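Long-range contact in 3-hydroxyisobutyryl-CoA hydrolase (Mycobacterium thermoresistibile, PDB 4HDT), which probably hydrolyses 3-hydroxyisobutyryl-CoA to 3-hydroxyisobutyrate and free CoA, and binds zinc ions: residues A[129-135]-A[186-192]. Residues are numbered along the deposited sequence; the frame is centred on the assembly and turned at random.
Sequences VRVVTDT and ADHYVPH. With ZN (zinc ion), chain C.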
# COMPACT_ATOMS: atom_id res chain seq x y z
N VAL A 129 5.57 3.24 14.41
CA VAL A 129 6.56 2.22 14.75
C VAL A 129 6.35 1.02 13.82
O VAL A 129 5.65 0.04 14.15
CB VAL A 129 6.52 1.77 16.21
CG1 VAL A 129 7.72 0.90 16.54
CG2 VAL A 129 6.53 2.97 17.14
N ARG A 130 7.00 1.10 12.65
CA ARG A 130 6.71 0.18 11.55
C ARG A 130 7.80 -0.87 11.47
O ARG A 130 8.96 -0.54 11.24
CB ARG A 130 6.66 0.97 10.25
CG ARG A 130 5.55 2.05 10.23
CD ARG A 130 5.63 2.98 9.06
NE ARG A 130 6.90 3.72 9.05
CZ ARG A 130 7.33 4.40 7.99
NH1 ARG A 130 6.57 4.51 6.92
NH2 ARG A 130 8.53 4.99 8.01
N VAL A 131 7.39 -2.10 11.72
CA VAL A 131 8.35 -3.23 11.84
C VAL A 131 8.21 -4.16 10.63
O VAL A 131 7.08 -4.55 10.25
CB VAL A 131 8.09 -4.03 13.12
CG1 VAL A 131 9.03 -5.21 13.24
CG2 VAL A 131 8.18 -3.11 14.37
N VAL A 132 9.33 -4.46 10.01
CA VAL A 132 9.39 -5.48 8.95
C VAL A 132 10.34 -6.58 9.38
O VAL A 132 11.05 -6.45 10.37
CB VAL A 132 9.81 -4.90 7.58
CG1 VAL A 132 8.69 -4.05 6.97
CG2 VAL A 132 11.07 -4.07 7.72
N THR A 133 10.32 -7.70 8.65
CA THR A 133 11.07 -8.87 9.07
C THR A 133 11.84 -9.45 7.88
O THR A 133 11.78 -8.89 6.77
CB THR A 133 10.14 -10.01 9.57
OG1 THR A 133 9.44 -10.59 8.43
CG2 THR A 133 9.13 -9.51 10.59
N ASP A 134 12.50 -10.58 8.09
CA ASP A 134 13.21 -11.23 7.03
C ASP A 134 12.30 -11.98 6.03
O ASP A 134 12.83 -12.54 5.04
CB ASP A 134 14.30 -12.16 7.56
CG ASP A 134 13.81 -13.13 8.60
OD1 ASP A 134 12.65 -13.01 9.04
OD2 ASP A 134 14.59 -14.04 8.99
N THR A 135 11.00 -12.05 6.30
CA THR A 135 10.06 -12.68 5.36
C THR A 135 9.20 -11.65 4.66
O THR A 135 8.37 -12.01 3.81
CB THR A 135 9.12 -13.69 6.07
OG1 THR A 135 8.25 -12.95 6.97
CG2 THR A 135 9.95 -14.73 6.84
N ALA A 186 8.93 1.65 6.22
CA ALA A 186 9.09 1.03 7.54
C ALA A 186 10.31 1.62 8.24
O ALA A 186 11.12 2.27 7.59
CB ALA A 186 9.21 -0.49 7.41
N ASP A 187 10.42 1.30 9.51
CA ASP A 187 11.39 1.90 10.44
C ASP A 187 12.41 0.87 11.02
O ASP A 187 13.58 1.22 11.23
CB ASP A 187 10.63 2.53 11.59
CG ASP A 187 9.60 3.58 11.14
OD1 ASP A 187 10.02 4.57 10.45
OD2 ASP A 187 8.40 3.42 11.52
N HIS A 188 11.94 -0.33 11.37
CA HIS A 188 12.72 -1.26 12.20
C HIS A 188 12.61 -2.68 11.60
O HIS A 188 11.60 -3.02 10.98
CB HIS A 188 12.20 -1.32 13.62
CG HIS A 188 12.07 0.03 14.27
ND1 HIS A 188 13.16 0.75 14.66
CD2 HIS A 188 10.98 0.78 14.57
CE1 HIS A 188 12.76 1.90 15.19
NE2 HIS A 188 11.44 1.94 15.14
N TYR A 189 13.67 -3.43 11.81
CA TYR A 189 13.80 -4.82 11.31
C TYR A 189 13.94 -5.81 12.46
O TYR A 189 14.80 -5.63 13.34
CB TYR A 189 15.00 -4.90 10.39
CG TYR A 189 15.36 -6.29 9.94
CD1 TYR A 189 14.77 -6.88 8.83
CD2 TYR A 189 16.30 -7.01 10.65
CE1 TYR A 189 15.16 -8.15 8.43
CE2 TYR A 189 16.68 -8.26 10.29
CZ TYR A 189 16.11 -8.82 9.18
OH TYR A 189 16.53 -10.09 8.86
N VAL A 190 13.07 -6.83 12.48
CA VAL A 190 13.05 -7.84 13.53
C VAL A 190 12.86 -9.17 12.79
O VAL A 190 11.88 -9.30 12.05
CB VAL A 190 11.87 -7.67 14.54
CG1 VAL A 190 11.82 -8.81 15.55
CG2 VAL A 190 11.97 -6.37 15.33
N PRO A 191 13.79 -10.16 12.95
CA PRO A 191 13.57 -11.48 12.30
C PRO A 191 12.23 -12.14 12.67
O PRO A 191 11.74 -11.97 13.76
CB PRO A 191 14.78 -12.31 12.77
CG PRO A 191 15.79 -11.33 13.27
CD PRO A 191 15.04 -10.12 13.72
N HIS A 192 11.63 -12.87 11.72
CA HIS A 192 10.28 -13.44 11.88
C HIS A 192 10.00 -14.29 13.16
O HIS A 192 8.88 -14.28 13.74
CB HIS A 192 9.96 -14.27 10.64
CG HIS A 192 8.65 -14.98 10.74
ND1 HIS A 192 7.50 -14.46 10.20
CD2 HIS A 192 8.30 -16.10 11.39
CE1 HIS A 192 6.50 -15.27 10.47
NE2 HIS A 192 6.95 -16.25 11.22
ZN ZN C . 5.82 -17.60 12.23
O HOH W 1 5.02 -16.43 13.69
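Asp187 OD2 takes two N-H groups of one residue, the backbone N and the NE of Arg130, each at 2.9 Å. The backbone N meets the anti lone pair of OD2; NE comes from above the carboxylate plane. Arg130 NH2 reaches Asp187 OD1 at 2.9 Å, so the salt bridge is bidentate and side-on. Both carboxylate oxygens lie almost in the guanidinium plane, yet the two planes are 48° apart. The arginine chain bends at chi3 (-61°), which turns NE and NH2 to the acid. Ala186 N lies over one guanidinium face, and NH1 is hydrogen-bonded to the carbonyl oxygens of Gly184 and Ala125. Arg130 O in turn receives the N-H of both Asp187 and His188.

From there the strands pair in parallel. Val132 N donates to His188 O (2.9 Å), and Val190 N to Val132 O (2.9 Å). Strand 188-189 is an outermost strand of the crotonase-fold sheet, added beside 129-132. Val131 CG1 packs on Val190 CG2 (3.8 Å), and both valines touch Ile195 of helix 195-205. Val132 CG1 meets Ala186 CB, and the Tyr189 ring lies obliquely against the backbone of Thr133 and Asp134.

Past the strands, His192 N donates to Asp134 OD1 at 2.9 Å. His192 NE2 binds zinc at 2.0 Å, with Glu64 and a water as further ligands. ND1 is hydrogen-bonded to Asp113 OD1, which is also hydrogen-bonded to Thr133 OG1. With the imidazole held at both nitrogens, its rotation is probably fixed, and the second-shell carboxylate would probably make NE2 a stronger donor to the metal.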